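Local coordinates for enoyl-acyl carrier protein reductase (Uncultured bacterium, PDB 6KIA) that probably reduces enoyl-acyl carrier protein in fatty acid synthesis with NADH as cofactor, as an enoyl-acyl carrier protein reductase linked to triclosan resistance, at residues V234-Y239 / Q279-T284; I272-W277 / A418-W423. One frame throughout, in Å; residues are numbered along the deposited sequence.

Contact 1 (V234-Y239 / Q279-T284); sequences VRYSAY and QGIKAT. With NAI (1,4-dihydronicotinamide adenine dinucleotide), chain D.
Val234 O, which faces Lys282, is held by two donors. A water donates to Val234 O at 2.8 Å and accepts a hydrogen bond from Lys282 N, so it bridges the segments where pairing begins. Arg235 NH1 is the second donor to Val234 O, 3.0 Å away. It sits above the carbonyl plane, while the oxygen stays in the guanidinium plane. Beyond this point strands 234-240 and 283-287 pair in parallel in the Rossmann-type sheet. Tyr236 is bonded through both backbone polar atoms: Tyr236 N donates to Lys282 O at 2.9 Å, and Thr284 N donates to Tyr236 O at 3.0 Å. Ala238 N to Thr284 O continues the ladder.

The Arg235 chain is bent at its second torsion (chi2 -65°). This lays CD beside Lys282 CB at 3.6 Å, and Lys282 CG covers one face of the guanidinium. The two chains run side by side. Their charged ends part company: Arg235 NH2 goes to Gln233 and Ser415 O, and Lys282 makes a cation-pi contact with Trp277.

Tyr236 and Ala283 share one face of the sheet. The ring carbon Tyr236 CE1 meets Ile281 CG2 at 3.7 Å, and Tyr236 OH is hydrogen-bonded to Ser220 and Arg224. At the far end of the strand, Tyr239 joins the NADH pocket, with Tyr239 CB 3.3 Å from O4D of the nicotinamide ribose.

Contact 2 (I272-W277 / A418-W423); sequences IAEDAW and AGPVLW
Trp277 receives Gly419 and Pro420 on one face of its indole, and two CH-pi contacts result. Gly419 CA stands 3.8 Å from the centroid of the six-membered ring of Trp277. Pro420 CD stands 3.9 Å from the centroid of the five-membered ring of Trp277, 12° off the normal and so nearly straight above it. The Trp277 side chain has CG anti to the backbone N (chi1 -171°), which lays the indole face against the 419-420 peptide. That peptide lies over the ring, with Pro420 N 3.7 Å from Trp277 CE3.

Apolar contacts extend the packing along the helix. Pro420 CB touches Trp277 CB at 3.7 Å and Ala273 CB at 4.2 Å. The pyrrolidine and the Glu274 side chain cross at about a right angle, so that Pro420 CG meets Glu274 CG at 3.9 Å. Glu274 CG also reaches Val421 CG2, 4.0 Å away, with its aliphatic part.

Polar groups take part mainly through van der Waals contact. Pro420 O lies against Ala273 CB at 3.5 Å. Gly419 O lies above Trp277 CZ3 and is hydrogen-bonded to Thr284 OG1.

The arrangement is that of a helix packed on a Rossmann-type sheet: helix 263-278 lies against the entry to strand 421-423, with Pro420 laid over the Trp277 indole where the loop becomes strand.

In the fold
Of the four segments, 234-239, on strand 234-240, comes first. A small antiparallel hairpin and helix 263-278 follow, and a Schellman motif at Gly280 ends the helix before strand 283-287. Contact 1 closes this loop of 39 residues as a beta-alpha-beta unit. Contact 2 closes a longer loop of 140 residues, about half of it helical, by bringing the segment 418-423 back to helix 263-278. The helix segment of contact 2 lies inside the loop of contact 1, and its partner lies outside it, so the two contacts cross. They are also in touch: Ala283 O packs on Trp277 CE3. Strand 283-287 has 234-240 and 421-423 as sheet neighbours, which ties the late return segment to the nucleotide-binding sheet.

Contact 1 (V234-Y239 / Q279-T284)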
loop_
_atom_site.group_PDB
_atom_site.type_symbol
_atom_site.label_atom_id
_atom_site.label_comp_id
_atom_site.label_asym_id
_atom_site.label_seq_id
_atom_site.Cartn_x
_atom_site.Cartn_y
_atom_site.Cartn_z
ATOM N N VAL A 234 -21.919 -7.509 0.130
ATOM C CA VAL A 234 -20.895 -6.710 -0.536
ATOM C C VAL A 234 -19.862 -6.214 0.467
ATOM O O VAL A 234 -20.207 -5.734 1.555
ATOM C CB VAL A 234 -21.524 -5.513 -1.275
ATOM C CG1 VAL A 234 -20.440 -4.600 -1.892
ATOM C CG2 VAL A 234 -22.479 -6.013 -2.336
ATOM N N ARG A 235 -18.591 -6.333 0.091
ATOM C CA ARG A 235 -17.488 -5.908 0.932
ATOM C C ARG A 235 -16.512 -5.036 0.130
ATOM O O ARG A 235 -16.310 -5.246 -1.074
ATOM C CB ARG A 235 -16.749 -7.125 1.480
ATOM C CG ARG A 235 -17.599 -8.096 2.275
ATOM C CD ARG A 235 -18.119 -7.466 3.554
ATOM N NE ARG A 235 -18.821 -8.458 4.365
ATOM C CZ ARG A 235 -20.139 -8.620 4.351
ATOM N NH1 ARG A 235 -20.882 -7.836 3.594
ATOM N NH2 ARG A 235 -20.706 -9.553 5.105
ATOM N N TYR A 236 -15.916 -4.062 0.809
ATOM C CA TYR A 236 -14.817 -3.254 0.253
ATOM C C TYR A 236 -13.621 -3.381 1.173
ATOM O O TYR A 236 -13.783 -3.333 2.392
ATOM C CB TYR A 236 -15.195 -1.781 0.129
ATOM C CG TYR A 236 -16.418 -1.565 -0.728
ATOM C CD1 TYR A 236 -17.691 -1.696 -0.181
ATOM C CD2 TYR A 236 -16.307 -1.270 -2.084
ATOM C CE1 TYR A 236 -18.822 -1.529 -0.963
ATOM C CE2 TYR A 236 -17.444 -1.094 -2.865
ATOM C CZ TYR A 236 -18.684 -1.230 -2.293
ATOM O OH TYR A 236 -19.815 -1.050 -3.059
ATOM N N SER A 237 -12.439 -3.581 0.600
ATOM C CA SER A 237 -11.219 -3.585 1.408
ATOM C C SER A 237 -10.257 -2.582 0.789
ATOM O O SER A 237 -10.355 -2.276 -0.409
ATOM C CB SER A 237 -10.593 -4.980 1.455
ATOM O OG SER A 237 -10.107 -5.351 0.168
ATOM N N ALA A 238 -9.342 -2.055 1.600
ATOM C CA ALA A 238 -8.267 -1.215 1.101
ATOM C C ALA A 238 -7.026 -1.541 1.909
ATOM O O ALA A 238 -7.119 -1.965 3.061
ATOM C CB ALA A 238 -8.601 0.284 1.213
ATOM N N TYR A 239 -5.868 -1.331 1.304
ATOM C CA TYR A 239 -4.596 -1.505 1.999
ATOM C C TYR A 239 -4.178 -0.159 2.568
ATOM O O TYR A 239 -3.950 0.786 1.820
ATOM C CB TYR A 239 -3.517 -2.048 1.061
ATOM C CG TYR A 239 -3.703 -3.496 0.668
ATOM C CD1 TYR A 239 -3.159 -4.524 1.441
ATOM C CD2 TYR A 239 -4.422 -3.836 -0.484
ATOM C CE1 TYR A 239 -3.331 -5.847 1.086
ATOM C CE2 TYR A 239 -4.603 -5.166 -0.834
ATOM C CZ TYR A 239 -4.051 -6.146 -0.060
ATOM O OH TYR A 239 -4.225 -7.470 -0.401
ATOM N N GLN A 279 -22.842 4.418 7.243
ATOM C CA GLN A 279 -23.982 4.306 6.340
ATOM C C GLN A 279 -24.355 2.856 6.046
ATOM O O GLN A 279 -25.176 2.595 5.165
ATOM C CB GLN A 279 -23.699 5.068 5.044
ATOM C CG GLN A 279 -23.515 6.554 5.269
ATOM C CD GLN A 279 -23.069 7.289 4.028
ATOM O OE1 GLN A 279 -22.197 6.821 3.295
ATOM N NE2 GLN A 279 -23.663 8.452 3.784
ATOM N N GLY A 280 -23.767 1.922 6.790
ATOM C CA GLY A 280 -24.103 0.513 6.652
ATOM C C GLY A 280 -23.326 -0.209 5.571
ATOM O O GLY A 280 -23.587 -1.377 5.275
ATOM N N ILE A 281 -22.367 0.492 4.972
ATOM C CA ILE A 281 -21.493 -0.087 3.953
ATOM C C ILE A 281 -20.300 -0.792 4.625
ATOM O O ILE A 281 -19.629 -0.229 5.500
ATOM C CB ILE A 281 -20.998 0.996 2.972
ATOM C CG1 ILE A 281 -22.179 1.775 2.367
ATOM C CG2 ILE A 281 -20.100 0.388 1.878
ATOM C CD1 ILE A 281 -21.757 3.101 1.763
ATOM N N LYS A 282 -20.062 -2.039 4.241
ATOM C CA LYS A 282 -18.978 -2.834 4.826
ATOM C C LYS A 282 -17.638 -2.558 4.131
ATOM O O LYS A 282 -17.165 -3.350 3.300
ATOM C CB LYS A 282 -19.310 -4.322 4.748
ATOM C CG LYS A 282 -20.520 -4.752 5.593
ATOM C CD LYS A 282 -20.448 -4.229 7.011
ATOM C CE LYS A 282 -21.728 -4.550 7.780
ATOM N NZ LYS A 282 -21.793 -3.819 9.084
ATOM N N ALA A 283 -17.044 -1.420 4.465
ATOM C CA ALA A 283 -15.754 -1.000 3.918
ATOM C C ALA A 283 -14.716 -0.988 5.038
ATOM O O ALA A 283 -14.953 -0.397 6.093
ATOM C CB ALA A 283 -15.883 0.381 3.266
ATOM N N THR A 284 -13.579 -1.653 4.821
ATOM C CA THR A 284 -12.559 -1.773 5.841
ATOM C C THR A 284 -11.178 -1.456 5.253
ATOM O O THR A 284 -10.773 -2.027 4.230
ATOM C CB THR A 284 -12.556 -3.187 6.470
ATOM O OG1 THR A 284 -13.845 -3.460 7.067
ATOM C CG2 THR A 284 -11.456 -3.322 7.540
HETATM P PA NAI D . 2.358 -1.893 -5.886
HETATM O O1A NAI D . 2.374 -3.335 -6.291
HETATM O O2A NAI D . 3.240 -0.947 -6.676
HETATM O O5B NAI D . 0.839 -1.423 -5.900
HETATM C C5B NAI D . 0.524 -0.078 -6.200
HETATM C C4B NAI D . -0.984 -0.137 -6.594
HETATM O O4B NAI D . -1.408 1.342 -6.795
HETATM C C3B NAI D . -1.191 -0.755 -7.701
HETATM O O3B NAI D . -2.424 -1.585 -7.661
HETATM C C2B NAI D . -1.344 0.442 -8.832
HETATM O O2B NAI D . -2.025 -0.095 -10.025
HETATM C C1B NAI D . -1.999 1.359 -8.210
HETATM N N9A NAI D . -1.637 2.709 -8.688
HETATM C C8A NAI D . -0.523 3.461 -8.641
HETATM N N7A NAI D . -0.777 4.615 -9.254
HETATM C C5A NAI D . -2.062 4.584 -9.679
HETATM C C6A NAI D . -2.761 5.561 -10.371
HETATM N N6A NAI D . -2.417 6.870 -10.854
HETATM N N1A NAI D . -4.040 5.313 -10.699
HETATM C C2A NAI D . -4.620 4.119 -10.364
HETATM N N3A NAI D . -3.920 3.145 -9.670
HETATM C C4A NAI D . -2.617 3.403 -9.338
HETATM O O3 NAI D . 2.829 -1.709 -4.311
HETATM P PN NAI D . 2.036 -2.066 -2.953
HETATM O O1N NAI D . 1.650 -3.513 -2.937
HETATM O O2N NAI D . 3.022 -1.681 -1.862
HETATM O O5D NAI D . 0.741 -1.135 -2.904
HETATM C C5D NAI D . -0.560 -1.681 -2.767
HETATM C C4D NAI D . -1.226 -1.005 -1.547
HETATM O O4D NAI D . -0.619 -1.421 -0.452
HETATM C C3D NAI D . -1.013 0.507 -1.584
HETATM O O3D NAI D . -2.187 1.205 -1.337
HETATM C C2D NAI D . -0.040 0.707 -0.401
HETATM O O2D NAI D . -0.093 2.111 0.035
HETATM C C1D NAI D . -0.444 -0.162 0.488
HETATM N N1N NAI D . 0.559 -0.470 1.508
HETATM C C2N NAI D . 1.882 -0.689 1.188
HETATM C C3N NAI D . 2.815 -0.920 2.207
HETATM C C7N NAI D . 4.282 -1.203 1.885
HETATM O O7N NAI D . 5.146 -1.093 2.751
HETATM N N7N NAI D . 4.629 -1.605 0.569
HETATM C C4N NAI D . 2.440 -0.957 3.543
HETATM C C5N NAI D . 1.086 -0.785 3.851
HETATM C C6N NAI D . 0.159 -0.538 2.832
HETATM O O HOH W 1 -21.366 -3.231 1.885
#

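Contact 2 (I272-W277 / A418-W423)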
loop_
_atom_site.group_PDB
_atom_site.type_symbol
_atom_site.label_atom_id
_atom_site.label_comp_id
_atom_site.label_asym_id
_atom_site.label_seq_id
_atom_site.Cartn_x
_atom_site.Cartn_y
_atom_site.Cartn_z
ATOM N N ILE A 272 -12.784 7.948 4.922
ATOM C CA ILE A 272 -13.751 7.496 3.921
ATOM C C ILE A 272 -14.388 6.166 4.352
ATOM O O ILE A 272 -15.626 5.998 4.294
ATOM C CB ILE A 272 -13.087 7.362 2.527
ATOM C CG1 ILE A 272 -12.745 8.744 1.970
ATOM C CG2 ILE A 272 -14.007 6.614 1.547
ATOM C CD1 ILE A 272 -11.735 8.720 0.834
ATOM N N ALA A 273 -13.559 5.238 4.829
ATOM C CA ALA A 273 -14.087 3.956 5.331
ATOM C C ALA A 273 -15.036 4.151 6.511
ATOM O O ALA A 273 -16.084 3.504 6.590
ATOM C CB ALA A 273 -12.950 3.015 5.737
ATOM N N GLU A 274 -14.648 5.003 7.454
ATOM C CA GLU A 274 -15.487 5.242 8.637
ATOM C C GLU A 274 -16.836 5.866 8.253
ATOM O O GLU A 274 -17.897 5.424 8.748
ATOM C CB GLU A 274 -14.741 6.124 9.637
ATOM C CG GLU A 274 -13.517 5.435 10.210
ATOM C CD GLU A 274 -12.611 6.369 11.009
ATOM O OE1 GLU A 274 -12.559 7.573 10.694
ATOM O OE2 GLU A 274 -11.954 5.884 11.954
ATOM N N ASP A 275 -16.811 6.828 7.332
ATOM C CA ASP A 275 -18.039 7.488 6.876
ATOM C C ASP A 275 -18.945 6.467 6.197
ATOM O O ASP A 275 -20.157 6.437 6.444
ATOM C CB ASP A 275 -17.769 8.616 5.874
ATOM C CG ASP A 275 -17.037 9.808 6.471
ATOM O OD1 ASP A 275 -17.116 10.025 7.697
ATOM O OD2 ASP A 275 -16.447 10.578 5.674
ATOM N N ALA A 276 -18.357 5.638 5.334
ATOM C CA ALA A 276 -19.128 4.595 4.650
ATOM C C ALA A 276 -19.726 3.585 5.635
ATOM O O ALA A 276 -20.880 3.158 5.472
ATOM C CB ALA A 276 -18.250 3.878 3.588
ATOM N N TRP A 277 -18.947 3.203 6.645
ATOM C CA TRP A 277 -19.379 2.231 7.643
ATOM C C TRP A 277 -20.597 2.738 8.410
ATOM O O TRP A 277 -21.525 1.969 8.699
ATOM C CB TRP A 277 -18.250 1.906 8.619
ATOM C CG TRP A 277 -18.517 0.762 9.557
ATOM C CD1 TRP A 277 -19.172 0.819 10.762
ATOM C CD2 TRP A 277 -18.099 -0.599 9.397
ATOM N NE1 TRP A 277 -19.189 -0.423 11.353
ATOM C CE2 TRP A 277 -18.530 -1.312 10.542
ATOM C CE3 TRP A 277 -17.381 -1.283 8.408
ATOM C CZ2 TRP A 277 -18.286 -2.682 10.717
ATOM C CZ3 TRP A 277 -17.142 -2.650 8.577
ATOM C CH2 TRP A 277 -17.587 -3.333 9.728
ATOM N N ALA A 418 -14.752 -6.605 11.757
ATOM C CA ALA A 418 -14.972 -6.006 13.067
ATOM C C ALA A 418 -15.226 -4.506 12.987
ATOM O O ALA A 418 -15.910 -3.949 13.842
ATOM C CB ALA A 418 -13.794 -6.275 13.971
ATOM N N GLY A 419 -14.690 -3.845 11.964
ATOM C CA GLY A 419 -14.815 -2.404 11.887
ATOM C C GLY A 419 -14.260 -1.812 10.610
ATOM O O GLY A 419 -13.724 -2.528 9.775
ATOM N N PRO A 420 -14.375 -0.493 10.465
ATOM C CA PRO A 420 -13.946 0.178 9.234
ATOM C C PRO A 420 -12.421 0.302 9.081
ATOM O O PRO A 420 -11.963 0.543 7.964
ATOM C CB PRO A 420 -14.591 1.565 9.358
ATOM C CG PRO A 420 -14.754 1.781 10.821
ATOM C CD PRO A 420 -15.038 0.433 11.407
ATOM N N VAL A 421 -11.678 0.226 10.182
ATOM C CA VAL A 421 -10.220 0.375 10.160
ATOM C C VAL A 421 -9.592 -0.611 11.130
ATOM O O VAL A 421 -9.907 -0.607 12.330
ATOM C CB VAL A 421 -9.770 1.816 10.535
ATOM C CG1 VAL A 421 -8.264 1.942 10.352
ATOM C CG2 VAL A 421 -10.508 2.886 9.718
ATOM N N LEU A 422 -8.728 -1.484 10.613
ATOM C CA LEU A 422 -8.125 -2.538 11.406
ATOM C C LEU A 422 -6.640 -2.648 11.109
ATOM O O LEU A 422 -6.237 -2.664 9.943
ATOM C CB LEU A 422 -8.795 -3.885 11.130
ATOM C CG LEU A 422 -10.285 -3.980 11.469
ATOM C CD1 LEU A 422 -10.862 -5.302 10.959
ATOM C CD2 LEU A 422 -10.433 -3.851 12.986
ATOM N N TRP A 423 -5.837 -2.732 12.156
ATOM C CA TRP A 423 -4.404 -2.964 11.984
ATOM C C TRP A 423 -4.089 -4.461 11.967
ATOM O O TRP A 423 -4.516 -5.214 12.864
ATOM C CB TRP A 423 -3.600 -2.286 13.101
ATOM C CG TRP A 423 -3.152 -0.870 12.891
ATOM C CD1 TRP A 423 -1.869 -0.443 12.654
ATOM C CD2 TRP A 423 -3.960 0.317 12.950
ATOM N NE1 TRP A 423 -1.831 0.921 12.586
ATOM C CE2 TRP A 423 -3.100 1.421 12.734
ATOM C CE3 TRP A 423 -5.321 0.554 13.148
ATOM C CZ2 TRP A 423 -3.560 2.740 12.722
ATOM C CZ3 TRP A 423 -5.776 1.884 13.147
ATOM C CH2 TRP A 423 -4.903 2.949 12.931
#